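Local coordinates for protein alpha-1,3-glucanase (Bacillus circulans, PDB 5ZRU) that hydrolyses alpha-1,3-glucan through the GH87-type catalytic unit that this chain represents, one piece of a longer and probably carbohydrate-binding protein, at residues 16-21 and 345-350; 75-80 and 169-174; 141-146 and 251-256; 255-260 and 280-285. All blocks are in the same frame, centred on the assembly; numbering follows the deposited sequence.

Contact 1: residues 16-21 and 345-350; sequences MPYTRY and RIRNNL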
# COMPACT_ATOMS: atom_id res chain seq x y z
N MET A 16 6.31 6.56 -12.31
CA MET A 16 6.83 5.21 -12.41
C MET A 16 7.12 4.87 -13.86
O MET A 16 6.53 5.47 -14.77
CB MET A 16 5.83 4.20 -11.82
CG MET A 16 5.72 4.30 -10.31
SD MET A 16 7.17 3.50 -9.59
CE MET A 16 7.06 4.06 -7.91
N PRO A 17 8.03 3.93 -14.13
CA PRO A 17 8.39 3.63 -15.52
C PRO A 17 7.39 2.74 -16.23
O PRO A 17 7.56 2.52 -17.44
CB PRO A 17 9.75 2.93 -15.39
CG PRO A 17 9.75 2.36 -14.04
CD PRO A 17 8.95 3.29 -13.17
N TYR A 18 6.38 2.22 -15.55
CA TYR A 18 5.40 1.37 -16.20
C TYR A 18 4.21 2.18 -16.71
O TYR A 18 3.94 3.29 -16.25
CB TYR A 18 4.91 0.25 -15.26
CG TYR A 18 4.49 0.69 -13.87
CD1 TYR A 18 3.27 1.31 -13.65
CD2 TYR A 18 5.30 0.45 -12.77
CE1 TYR A 18 2.87 1.70 -12.37
CE2 TYR A 18 4.92 0.81 -11.48
CZ TYR A 18 3.71 1.44 -11.29
OH TYR A 18 3.34 1.82 -10.02
N THR A 19 3.51 1.62 -17.69
CA THR A 19 2.20 2.11 -18.08
C THR A 19 1.21 0.99 -17.85
O THR A 19 1.57 -0.19 -17.82
CB THR A 19 2.15 2.56 -19.55
OG1 THR A 19 2.48 1.45 -20.41
CG2 THR A 19 3.12 3.71 -19.79
N ARG A 20 -0.05 1.36 -17.70
CA ARG A 20 -1.07 0.38 -17.35
C ARG A 20 -1.89 -0.04 -18.56
O ARG A 20 -2.31 0.80 -19.36
CB ARG A 20 -2.02 0.90 -16.27
CG ARG A 20 -3.05 -0.18 -16.00
CD ARG A 20 -3.84 0.07 -14.80
NE ARG A 20 -3.00 0.23 -13.63
CZ ARG A 20 -3.50 0.50 -12.44
NH1 ARG A 20 -4.82 0.60 -12.32
NH2 ARG A 20 -2.71 0.66 -11.39
N TYR A 21 -2.10 -1.34 -18.67
CA TYR A 21 -3.03 -1.94 -19.62
C TYR A 21 -4.18 -2.52 -18.78
O TYR A 21 -4.05 -3.60 -18.21
CB TYR A 21 -2.31 -3.00 -20.45
CG TYR A 21 -1.36 -2.34 -21.41
CD1 TYR A 21 -0.09 -1.91 -21.00
CD2 TYR A 21 -1.76 -2.06 -22.71
CE1 TYR A 21 0.75 -1.26 -21.88
CE2 TYR A 21 -0.92 -1.42 -23.59
CZ TYR A 21 0.33 -1.02 -23.18
OH TYR A 21 1.13 -0.38 -24.08
N ARG A 345 7.79 0.31 -4.37
CA ARG A 345 6.53 -0.38 -4.65
C ARG A 345 6.22 -1.22 -3.42
O ARG A 345 6.94 -2.18 -3.12
CB ARG A 345 6.64 -1.22 -5.91
CG ARG A 345 7.06 -0.38 -7.13
CD ARG A 345 7.35 -1.23 -8.38
NE ARG A 345 8.13 -0.47 -9.36
CZ ARG A 345 8.19 -0.76 -10.66
NH1 ARG A 345 7.53 -1.79 -11.13
NH2 ARG A 345 8.91 -0.00 -11.49
N ILE A 346 5.19 -0.83 -2.69
CA ILE A 346 4.90 -1.42 -1.39
C ILE A 346 3.47 -1.91 -1.50
O ILE A 346 2.52 -1.12 -1.47
CB ILE A 346 5.08 -0.41 -0.25
CG1 ILE A 346 6.50 0.18 -0.30
CG2 ILE A 346 4.79 -1.07 1.10
CD1 ILE A 346 6.66 1.52 0.47
N ARG A 347 3.30 -3.22 -1.70
CA ARG A 347 2.03 -3.73 -2.22
C ARG A 347 1.66 -5.05 -1.57
O ARG A 347 2.53 -5.81 -1.13
CB ARG A 347 2.08 -3.92 -3.74
CG ARG A 347 2.51 -2.68 -4.54
CD ARG A 347 2.43 -2.98 -6.04
NE ARG A 347 2.78 -1.82 -6.87
CZ ARG A 347 3.24 -1.92 -8.11
NH1 ARG A 347 3.39 -3.13 -8.65
NH2 ARG A 347 3.54 -0.82 -8.82
N ASN A 348 0.35 -5.32 -1.51
CA ASN A 348 -0.14 -6.65 -1.15
C ASN A 348 0.37 -7.10 0.22
O ASN A 348 0.69 -8.27 0.42
CB ASN A 348 0.25 -7.67 -2.22
CG ASN A 348 -0.06 -7.20 -3.60
OD1 ASN A 348 -1.19 -6.84 -3.91
ND2 ASN A 348 0.97 -7.17 -4.46
N ASN A 349 0.45 -6.17 1.17
CA ASN A 349 0.77 -6.54 2.54
C ASN A 349 -0.52 -6.70 3.34
O ASN A 349 -1.58 -6.16 2.99
CB ASN A 349 1.68 -5.49 3.18
CG ASN A 349 2.97 -5.29 2.39
OD1 ASN A 349 3.87 -6.13 2.45
ND2 ASN A 349 3.05 -4.19 1.63
N LEU A 350 -0.42 -7.50 4.41
CA LEU A 350 -1.59 -7.88 5.20
C LEU A 350 -2.11 -6.75 6.08
O LEU A 350 -3.25 -6.81 6.55
CB LEU A 350 -1.26 -9.10 6.07
CG LEU A 350 -1.04 -10.39 5.28
CD1 LEU A 350 -0.17 -11.37 6.02
CD2 LEU A 350 -2.40 -11.04 4.93
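Arg345 NH2, held by a salt bridge to Glu174 OE2, has Pro17 CG packed 3.6 Å away at the edge of its guanidinium. The same guanidinium turns a face to Tyr18, whose CE2 stands 3.7 Å from Arg345 CZ, over the middle of the flat group. The tyrosine presents its edge to that face, the planes 79° apart, so this is not a face-to-face stack. Tyr18 takes the first torsion that sets CG between its backbone N and carbonyl carbon (chi1 49°), which carries the ring out toward both arginines. Its hydroxyl ends 2.9 Å from Arg347 NH2, near the plane of that guanidinium, whose clear partners are Ser369 OG, bonded from NE, and Glu139 OE1, in a salt bridge with NH1. Met16 CB lies over one face of the tyrosine ring, toward its rim, and the chain, bent at chi2 (-77°), brings Met16 SD to 4.1 Å from Arg345 NE. Segment 16-21 runs into the strand that pairs with strand 166-174, whereas strand 345-347 runs in the parallel beta-helix between strands 310-317 and 369-371; the contact joins the two domains.

Contact 2: residues 75-80 and 169-174; sequences DGVTMR and DFLEIE. With CA (calcium ion), chain M.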
# COMPACT_ATOMS: atom_id res chain seq x y z
N ASP A 75 10.14 -5.20 -21.24
CA ASP A 75 10.24 -6.61 -20.90
C ASP A 75 9.81 -6.93 -19.47
O ASP A 75 9.78 -8.11 -19.10
CB ASP A 75 11.66 -7.14 -21.15
CG ASP A 75 12.76 -6.16 -20.73
OD1 ASP A 75 12.50 -4.96 -20.53
OD2 ASP A 75 13.92 -6.61 -20.63
N GLY A 76 9.46 -5.93 -18.66
CA GLY A 76 8.97 -6.16 -17.31
C GLY A 76 7.46 -6.08 -17.25
O GLY A 76 6.88 -5.06 -17.61
N VAL A 77 6.82 -7.17 -16.81
CA VAL A 77 5.37 -7.23 -16.74
C VAL A 77 4.95 -7.52 -15.31
O VAL A 77 5.44 -8.48 -14.70
CB VAL A 77 4.78 -8.29 -17.69
CG1 VAL A 77 3.24 -8.21 -17.66
CG2 VAL A 77 5.30 -8.11 -19.12
N THR A 78 4.00 -6.74 -14.80
CA THR A 78 3.34 -7.01 -13.54
C THR A 78 1.87 -7.26 -13.84
O THR A 78 1.29 -6.60 -14.70
CB THR A 78 3.48 -5.85 -12.55
OG1 THR A 78 4.87 -5.52 -12.41
CG2 THR A 78 2.92 -6.23 -11.18
N MET A 79 1.28 -8.25 -13.17
CA MET A 79 -0.12 -8.59 -13.38
C MET A 79 -0.84 -8.58 -12.05
O MET A 79 -0.39 -9.22 -11.09
CB MET A 79 -0.29 -9.96 -14.05
CG MET A 79 -1.77 -10.37 -14.22
SD MET A 79 -1.97 -11.93 -15.12
CE MET A 79 -1.23 -13.07 -13.95
N ARG A 80 -1.96 -7.86 -11.97
CA ARG A 80 -2.86 -7.93 -10.82
C ARG A 80 -3.98 -8.90 -11.17
O ARG A 80 -4.67 -8.72 -12.19
CB ARG A 80 -3.40 -6.56 -10.44
CG ARG A 80 -4.19 -6.58 -9.12
CD ARG A 80 -4.44 -5.17 -8.63
NE ARG A 80 -5.02 -5.16 -7.28
CZ ARG A 80 -6.31 -5.04 -7.02
NH1 ARG A 80 -7.20 -4.92 -8.01
NH2 ARG A 80 -6.73 -5.03 -5.76
N ASP A 169 -7.06 -8.30 -13.64
CA ASP A 169 -7.43 -6.89 -13.53
C ASP A 169 -6.67 -6.05 -14.56
O ASP A 169 -7.27 -5.43 -15.44
CB ASP A 169 -7.15 -6.42 -12.09
CG ASP A 169 -7.74 -5.06 -11.78
OD1 ASP A 169 -8.39 -4.45 -12.65
OD2 ASP A 169 -7.53 -4.59 -10.63
N PHE A 170 -5.34 -6.05 -14.48
CA PHE A 170 -4.55 -5.25 -15.41
C PHE A 170 -3.15 -5.82 -15.51
O PHE A 170 -2.73 -6.65 -14.71
CB PHE A 170 -4.50 -3.77 -14.99
CG PHE A 170 -3.94 -3.53 -13.60
CD1 PHE A 170 -2.58 -3.62 -13.35
CD2 PHE A 170 -4.77 -3.16 -12.56
CE1 PHE A 170 -2.05 -3.39 -12.06
CE2 PHE A 170 -4.26 -2.92 -11.27
CZ PHE A 170 -2.90 -3.04 -11.04
N LEU A 171 -2.43 -5.35 -16.53
CA LEU A 171 -0.98 -5.48 -16.62
C LEU A 171 -0.35 -4.10 -16.51
O LEU A 171 -0.92 -3.10 -16.96
CB LEU A 171 -0.55 -6.12 -17.94
CG LEU A 171 -1.18 -7.47 -18.31
CD1 LEU A 171 -0.61 -7.96 -19.65
CD2 LEU A 171 -0.93 -8.48 -17.21
N GLU A 172 0.84 -4.05 -15.93
CA GLU A 172 1.71 -2.88 -15.99
C GLU A 172 3.02 -3.31 -16.64
O GLU A 172 3.58 -4.35 -16.28
CB GLU A 172 1.93 -2.28 -14.59
CG GLU A 172 0.71 -1.50 -14.13
CD GLU A 172 0.76 -1.05 -12.67
OE1 GLU A 172 1.57 -1.58 -11.90
OE2 GLU A 172 -0.02 -0.14 -12.31
N ILE A 173 3.47 -2.56 -17.63
CA ILE A 173 4.55 -2.99 -18.51
C ILE A 173 5.60 -1.90 -18.57
O ILE A 173 5.26 -0.72 -18.73
CB ILE A 173 4.02 -3.33 -19.92
CG1 ILE A 173 2.98 -4.45 -19.85
CG2 ILE A 173 5.15 -3.77 -20.84
CD1 ILE A 173 2.35 -4.83 -21.20
N GLU A 174 6.86 -2.29 -18.41
CA GLU A 174 7.94 -1.31 -18.34
C GLU A 174 9.21 -1.90 -18.94
O GLU A 174 9.39 -3.12 -18.96
CB GLU A 174 8.21 -0.89 -16.88
CG GLU A 174 8.71 -2.02 -16.00
CD GLU A 174 8.58 -1.69 -14.53
OE1 GLU A 174 7.49 -1.91 -13.97
OE2 GLU A 174 9.57 -1.19 -13.95
CA CA M . -10.04 -3.09 -13.65
O HOH W 1 5.40 -3.60 -14.20
O HOH W 2 -10.83 -1.15 -14.95
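Gly76 and Glu174 exchange both of their backbone hydrogen bonds, as do Thr78 and Glu172, with Thr78 N to Glu172 O at 2.8 Å and nearly straight (170°). The series continues with Arg80 N to Phe170 O at 3.1 Å and Asp169 N to Arg80 O at 2.8 Å. A water bonds to Thr78 OG1 and donates to Glu172 O and Glu174 OE1, while Glu174 OE2 pairs with Arg345 and Glu172 OE2 with Arg371 and Arg20. Arg80, extended with CG trans to its nitrogen (chi1 -172°), lays CB over one face of the Phe170 ring, 3.8 Å from its centroid, in a CH-pi contact, and brings NH1 to Asp169 OD2 at 2.7 Å. This salt bridge lies in the guanidinium plane; NH1 also bonds to Glu48 O and NH2 to Asn372 OD1. Asp169 OD1 binds the calcium ion at 2.4 Å, in a site completed by Asp22, Thr23, Ser50 and Arg53. An alanine at Arg80 removes the guanidinium, and the calcium-binding carboxylate of Asp169 would probably be less firmly oriented. On the other face Leu171 CD2 packs 3.5 Å from Met79 CB. Antiparallel pairing with a classic bulge at each end, beside a calcium site, is consistent with a galactose-binding-like beta-sandwich.

Contact 3: residues 141-146 and 251-256; sequences HWKMDT and GIWHTN. With PE5 (3,6,9,12,15,18,21,24-octaoxahexacosan-1-ol), chain C.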
# COMPACT_ATOMS: atom_id res chain seq x y z
N HIS A 141 4.98 -10.69 -10.98
CA HIS A 141 5.70 -10.03 -12.07
C HIS A 141 6.69 -11.00 -12.68
O HIS A 141 7.11 -11.97 -12.05
CB HIS A 141 6.38 -8.72 -11.61
CG HIS A 141 7.47 -8.91 -10.59
ND1 HIS A 141 7.23 -9.07 -9.25
CD2 HIS A 141 8.82 -8.90 -10.73
CE1 HIS A 141 8.37 -9.18 -8.60
NE2 HIS A 141 9.36 -9.09 -9.47
N TRP A 142 7.05 -10.74 -13.94
CA TRP A 142 8.00 -11.58 -14.65
C TRP A 142 8.66 -10.75 -15.74
O TRP A 142 8.18 -9.67 -16.08
CB TRP A 142 7.32 -12.83 -15.23
CG TRP A 142 6.30 -12.52 -16.31
CD1 TRP A 142 6.53 -12.40 -17.65
CD2 TRP A 142 4.89 -12.29 -16.13
NE1 TRP A 142 5.36 -12.12 -18.32
CE2 TRP A 142 4.34 -12.05 -17.41
CE3 TRP A 142 4.05 -12.28 -15.02
CZ2 TRP A 142 2.99 -11.79 -17.60
CZ3 TRP A 142 2.70 -12.02 -15.20
CH2 TRP A 142 2.18 -11.79 -16.49
N LYS A 143 9.75 -11.27 -16.29
CA LYS A 143 10.47 -10.61 -17.36
C LYS A 143 10.32 -11.42 -18.65
O LYS A 143 10.40 -12.65 -18.62
CB LYS A 143 11.96 -10.45 -17.03
CG LYS A 143 12.24 -9.41 -15.97
CD LYS A 143 13.73 -9.27 -15.71
CE LYS A 143 14.32 -10.52 -15.06
NZ LYS A 143 15.73 -10.27 -14.61
N MET A 144 10.09 -10.72 -19.75
CA MET A 144 10.01 -11.33 -21.06
C MET A 144 11.41 -11.53 -21.63
O MET A 144 12.33 -10.77 -21.32
CB MET A 144 9.19 -10.45 -22.01
CG MET A 144 7.84 -10.03 -21.45
SD MET A 144 6.80 -11.47 -21.17
CE MET A 144 6.59 -12.06 -22.84
N ASP A 145 11.56 -12.54 -22.50
CA ASP A 145 12.87 -12.78 -23.12
C ASP A 145 13.29 -11.64 -24.02
O ASP A 145 14.49 -11.38 -24.17
CB ASP A 145 12.86 -14.08 -23.92
CG ASP A 145 12.64 -15.30 -23.05
OD1 ASP A 145 12.35 -16.37 -23.62
OD2 ASP A 145 12.74 -15.17 -21.82
N THR A 146 12.34 -10.97 -24.67
CA THR A 146 12.62 -9.78 -25.45
C THR A 146 11.56 -8.74 -25.14
O THR A 146 10.42 -9.09 -24.82
CB THR A 146 12.63 -10.06 -26.96
OG1 THR A 146 11.32 -10.42 -27.39
CG2 THR A 146 13.60 -11.20 -27.30
N GLY A 251 18.86 -4.38 -8.67
CA GLY A 251 17.64 -3.83 -9.24
C GLY A 251 16.41 -4.60 -8.81
O GLY A 251 16.46 -5.81 -8.56
N ILE A 252 15.28 -3.90 -8.71
CA ILE A 252 14.05 -4.58 -8.31
C ILE A 252 13.65 -5.67 -9.30
O ILE A 252 12.86 -6.56 -8.95
CB ILE A 252 12.88 -3.59 -8.10
CG1 ILE A 252 12.49 -2.90 -9.42
CG2 ILE A 252 13.24 -2.58 -7.01
CD1 ILE A 252 11.24 -1.99 -9.30
N TRP A 253 14.16 -5.62 -10.53
CA TRP A 253 13.88 -6.65 -11.52
C TRP A 253 14.94 -7.74 -11.57
O TRP A 253 14.83 -8.65 -12.39
CB TRP A 253 13.73 -6.01 -12.92
CG TRP A 253 12.40 -5.28 -13.08
CD1 TRP A 253 12.18 -3.93 -12.96
CD2 TRP A 253 11.13 -5.87 -13.35
NE1 TRP A 253 10.85 -3.65 -13.15
CE2 TRP A 253 10.18 -4.83 -13.39
CE3 TRP A 253 10.69 -7.19 -13.56
CZ2 TRP A 253 8.82 -5.05 -13.65
CZ3 TRP A 253 9.33 -7.42 -13.82
CH2 TRP A 253 8.41 -6.35 -13.86
N HIS A 254 15.98 -7.66 -10.73
CA HIS A 254 17.10 -8.58 -10.83
C HIS A 254 17.42 -9.30 -9.53
O HIS A 254 17.78 -10.48 -9.57
CB HIS A 254 18.35 -7.83 -11.33
CG HIS A 254 18.19 -7.26 -12.70
ND1 HIS A 254 18.32 -8.03 -13.84
CD2 HIS A 254 17.90 -6.01 -13.13
CE1 HIS A 254 18.11 -7.28 -14.91
NE2 HIS A 254 17.86 -6.05 -14.50
N THR A 255 17.30 -8.63 -8.39
CA THR A 255 17.69 -9.19 -7.10
C THR A 255 16.43 -9.44 -6.27
O THR A 255 15.73 -8.49 -5.92
CB THR A 255 18.63 -8.25 -6.35
OG1 THR A 255 19.86 -8.12 -7.08
CG2 THR A 255 18.92 -8.79 -4.96
N ASN A 256 16.16 -10.72 -5.96
CA ASN A 256 15.00 -11.14 -5.18
C ASN A 256 15.47 -11.72 -3.85
O ASN A 256 16.25 -12.68 -3.83
CB ASN A 256 14.16 -12.20 -5.91
CG ASN A 256 13.45 -11.66 -7.13
OD1 ASN A 256 13.57 -10.49 -7.47
ND2 ASN A 256 12.70 -12.53 -7.81
C48 PE5 C . 8.35 -19.58 -0.69
C50 PE5 C . 6.96 -18.94 -0.56
O1 PE5 C . 5.98 -19.82 -1.05
C1 PE5 C . 4.66 -19.36 -0.92
C2 PE5 C . 3.69 -20.28 -1.65
O2 PE5 C . 3.94 -20.24 -3.03
C3 PE5 C . 3.22 -21.14 -3.81
C4 PE5 C . 3.65 -21.02 -5.28
O3 PE5 C . 3.48 -19.70 -5.72
C5 PE5 C . 3.76 -19.44 -7.07
C6 PE5 C . 4.65 -18.20 -7.22
O4 PE5 C . 3.90 -17.02 -7.30
C7 PE5 C . 4.41 -15.91 -6.61
C8 PE5 C . 5.87 -15.66 -7.01
O5 PE5 C . 6.46 -14.81 -6.07
C9 PE5 C . 7.86 -14.71 -6.17
C10 PE5 C . 8.21 -13.37 -6.79
O6 PE5 C . 9.03 -13.57 -7.90
C11 PE5 C . 9.05 -12.51 -8.82
C12 PE5 C . 9.73 -12.95 -10.11
O7 PE5 C . 10.85 -12.15 -10.27
C13 PE5 C . 11.11 -11.73 -11.58
C14 PE5 C . 12.60 -11.44 -11.71
O8 PE5 C . 13.29 -12.37 -10.92
C15 PE5 C . 14.69 -12.21 -10.86
C16 PE5 C . 15.37 -13.44 -11.47
O52 PE5 C . 15.94 -14.24 -10.47
O HOH W 3 12.09 -9.04 -9.28
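Lys143 and Trp253 bring the two backbones to their nearest point, with CA atoms 7.8 Å apart, too far for strand pairing. Residues 141-144 run extended, whereas 251-254 form a tight turn in which Gly251 O accepts from both His254 N and Thr255 N; the positive phi of Gly251 (131°) is one that a side chain would obstruct. The contact is made by side chains meeting one another and backbone carbonyls. Lys143 runs along the indole, Lys143 CG lying 3.6 Å from Trp253 CE3. It then bends at its third torsion (chi3 -68°) to donate from Lys143 NZ to Trp253 O at 2.9 Å. A leucine here has no ammonium, and Trp253 O would probably lose this donor, leaving the turn less tightly tied to strand 132-144. His141 turns its ring edge to the six-membered ring of Trp253, planes 89° apart, in an offset edge-to-face pair with His141 CD2 3.5 Å from Trp253 CZ3. The indole NE1 bonds to Glu174 OE2. A water bridges from His141 NE2, 2.7 Å away, toward Ile252 O and Asn256 OD1. The bound polyether passes over one face of the imidazole, its C11 3.4 Å from His141 CE1, and Asn256 ND2 donates to its O7 at 3.1 Å. An edge-to-face aromatic pair, a lysine and water-linked polar atoms thus join sandwich to beta-helix, beside a polyether held by packing and hydrogen bonding.

Contact 4: residues 255-260 and 280-285; sequences TNIQFT and SHIYMN. With CA (calcium ion), chain L; PE5 (3,6,9,12,15,18,21,24-octaoxahexacosan-1-ol), chain C.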
# COMPACT_ATOMS: atom_id res chain seq x y z
N THR A 255 17.30 -8.63 -8.39
CA THR A 255 17.69 -9.19 -7.10
C THR A 255 16.43 -9.44 -6.27
O THR A 255 15.73 -8.49 -5.92
CB THR A 255 18.63 -8.25 -6.35
OG1 THR A 255 19.86 -8.12 -7.08
CG2 THR A 255 18.92 -8.79 -4.96
N ASN A 256 16.16 -10.72 -5.96
CA ASN A 256 15.00 -11.14 -5.18
C ASN A 256 15.47 -11.72 -3.85
O ASN A 256 16.25 -12.68 -3.83
CB ASN A 256 14.16 -12.20 -5.91
CG ASN A 256 13.45 -11.66 -7.13
OD1 ASN A 256 13.57 -10.49 -7.47
ND2 ASN A 256 12.70 -12.53 -7.81
N ILE A 257 14.97 -11.17 -2.75
CA ILE A 257 15.14 -11.78 -1.44
C ILE A 257 13.84 -12.49 -1.10
O ILE A 257 12.79 -11.86 -0.96
CB ILE A 257 15.51 -10.75 -0.36
CG1 ILE A 257 16.89 -10.14 -0.62
CG2 ILE A 257 15.50 -11.42 1.02
CD1 ILE A 257 17.30 -9.08 0.42
N GLN A 258 13.91 -13.81 -0.96
CA GLN A 258 12.73 -14.63 -0.69
C GLN A 258 12.84 -15.18 0.72
O GLN A 258 13.67 -16.05 0.99
CB GLN A 258 12.62 -15.77 -1.70
CG GLN A 258 11.44 -16.70 -1.38
CD GLN A 258 10.11 -16.00 -1.58
OE1 GLN A 258 9.79 -15.57 -2.69
NE2 GLN A 258 9.34 -15.86 -0.50
N PHE A 259 12.01 -14.67 1.63
CA PHE A 259 11.93 -15.28 2.95
C PHE A 259 11.10 -16.55 2.86
O PHE A 259 10.02 -16.55 2.27
CB PHE A 259 11.34 -14.29 3.96
CG PHE A 259 12.26 -13.14 4.27
CD1 PHE A 259 13.24 -13.27 5.23
CD2 PHE A 259 12.16 -11.94 3.56
CE1 PHE A 259 14.10 -12.23 5.51
CE2 PHE A 259 13.02 -10.89 3.83
CZ PHE A 259 13.98 -11.02 4.81
N THR A 260 11.62 -17.64 3.43
CA THR A 260 11.01 -18.95 3.25
C THR A 260 10.27 -19.46 4.48
O THR A 260 9.59 -20.49 4.38
CB THR A 260 12.07 -19.99 2.86
OG1 THR A 260 13.07 -20.06 3.89
CG2 THR A 260 12.73 -19.61 1.54
N SER A 280 18.69 -0.32 -1.02
CA SER A 280 18.06 -0.01 -2.29
C SER A 280 18.16 -1.17 -3.27
O SER A 280 19.01 -2.05 -3.14
CB SER A 280 18.69 1.24 -2.94
OG SER A 280 20.05 1.01 -3.30
N HIS A 281 17.25 -1.12 -4.26
CA HIS A 281 17.37 -1.86 -5.52
C HIS A 281 17.22 -3.36 -5.32
O HIS A 281 17.97 -4.17 -5.88
CB HIS A 281 18.67 -1.50 -6.24
CG HIS A 281 18.61 -0.14 -6.87
ND1 HIS A 281 17.68 0.17 -7.84
CD2 HIS A 281 19.30 0.99 -6.63
CE1 HIS A 281 17.82 1.43 -8.20
NE2 HIS A 281 18.80 1.95 -7.48
N ILE A 282 16.20 -3.73 -4.55
CA ILE A 282 15.94 -5.11 -4.17
C ILE A 282 14.44 -5.33 -4.19
O ILE A 282 13.67 -4.45 -3.80
CB ILE A 282 16.53 -5.40 -2.77
CG1 ILE A 282 18.05 -5.49 -2.86
CG2 ILE A 282 15.94 -6.67 -2.16
CD1 ILE A 282 18.74 -5.22 -1.56
N TYR A 283 14.02 -6.50 -4.69
CA TYR A 283 12.67 -7.01 -4.48
C TYR A 283 12.68 -7.98 -3.30
O TYR A 283 13.59 -8.80 -3.18
CB TYR A 283 12.16 -7.71 -5.74
CG TYR A 283 10.91 -8.51 -5.50
CD1 TYR A 283 9.65 -7.91 -5.52
CD2 TYR A 283 10.97 -9.89 -5.27
CE1 TYR A 283 8.50 -8.64 -5.29
CE2 TYR A 283 9.81 -10.63 -5.03
CZ TYR A 283 8.59 -10.00 -5.05
OH TYR A 283 7.44 -10.73 -4.83
N MET A 284 11.66 -7.89 -2.43
CA MET A 284 11.55 -8.81 -1.29
C MET A 284 10.15 -9.40 -1.23
O MET A 284 9.16 -8.70 -1.46
CB MET A 284 11.84 -8.11 0.05
CG MET A 284 13.19 -7.42 0.14
SD MET A 284 13.78 -7.41 1.86
CE MET A 284 12.32 -6.81 2.73
N ASN A 285 10.09 -10.67 -0.86
CA ASN A 285 8.84 -11.40 -0.71
C ASN A 285 8.91 -12.23 0.56
O ASN A 285 9.99 -12.62 1.00
CB ASN A 285 8.61 -12.30 -1.93
CG ASN A 285 7.25 -12.97 -1.91
OD1 ASN A 285 6.28 -12.40 -1.46
ND2 ASN A 285 7.20 -14.21 -2.39
CA CA L . 19.80 3.87 -7.72
C48 PE5 C . 8.35 -19.58 -0.69
C50 PE5 C . 6.96 -18.94 -0.56
O1 PE5 C . 5.98 -19.82 -1.05
C1 PE5 C . 4.66 -19.36 -0.92
C2 PE5 C . 3.69 -20.28 -1.65
O2 PE5 C . 3.94 -20.24 -3.03
C3 PE5 C . 3.22 -21.14 -3.81
C4 PE5 C . 3.65 -21.02 -5.28
O3 PE5 C . 3.48 -19.70 -5.72
C5 PE5 C . 3.76 -19.44 -7.07
C6 PE5 C . 4.65 -18.20 -7.22
O4 PE5 C . 3.90 -17.02 -7.30
C7 PE5 C . 4.41 -15.91 -6.61
C8 PE5 C . 5.87 -15.66 -7.01
O5 PE5 C . 6.46 -14.81 -6.07
C9 PE5 C . 7.86 -14.71 -6.17
C10 PE5 C . 8.21 -13.37 -6.79
O6 PE5 C . 9.03 -13.57 -7.90
C11 PE5 C . 9.05 -12.51 -8.82
C12 PE5 C . 9.73 -12.95 -10.11
O7 PE5 C . 10.85 -12.15 -10.27
C13 PE5 C . 11.11 -11.73 -11.58
C14 PE5 C . 12.60 -11.44 -11.71
O8 PE5 C . 13.29 -12.37 -10.92
C15 PE5 C . 14.69 -12.21 -10.86
C16 PE5 C . 15.37 -13.44 -11.47
O52 PE5 C . 15.94 -14.24 -10.47
O HOH W 4 18.62 5.70 -7.33
O HOH W 5 21.44 3.95 -6.00
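Asn285 is clasped by Gln258 across the strands: its ND2 donates to Gln258 OE1 at 2.9 Å, in the carbonyl plane and on a lone pair. The two amides stand nearly perpendicular (87°), and the glutamine, bent at its second torsion (chi2 67°), turns its NE2 to Phe259 O, meeting that oxygen from above the carbonyl plane. Asn285 OD1 is hydrogen-bonded to His318 ND1, and ND2 also bonds Tyr114 OH. Between the backbones, Ile257 N donates to Tyr283 O at 2.8 Å and Asn285 N to Ile257 O at 3.0 Å, the parallel in-register pairing of successive coils in a right-handed beta-helix of the pectate-lyase-like clan. Ile257 points to the same face of the sheet as Met284: Ile257 CD1 lies 3.8 Å from Ile282 CG2, while Met284 runs alongside with CG 4.1 Å from Ile257 CB. Beyond, Met284 SD reaches the edge of the Phe259 ring, 4.1 Å from CE2, in a Met-aromatic contact. Tyr283 points to the other face of the sheet. Its CD2 lies 3.5 Å from Asn256 OD1, the ring and amide planes being 58° apart, and its OH bonds to Glu317 OE2. The bound polyether touches this face too, its C10 being 3.4 Å from Tyr283 OH. At the corner of the chain at His281, NE2 binds a calcium ion that also holds two waters.

Contacts 2 and 4 are buried strand pairings, antiparallel in the sandwich and parallel in the beta-helix, and rest on regular backbone hydrogen bonds. Contacts 1 and 3 are only partly buried, join the two domains, and depend on side chains: arginines against a tyrosine in one, an edge-to-face aromatic pair, a lysine and water in the other. Glu174 ties three together, its OE2 taking both Arg345 of contact 1 and Trp253 of contact 3 from its place on a contact 2 strand. Strands 76-82 and 132-144 are neighbours, linking contacts 2 and 3, while contacts 3 and 4 share Thr255 and Asn256 and both touch the polyether.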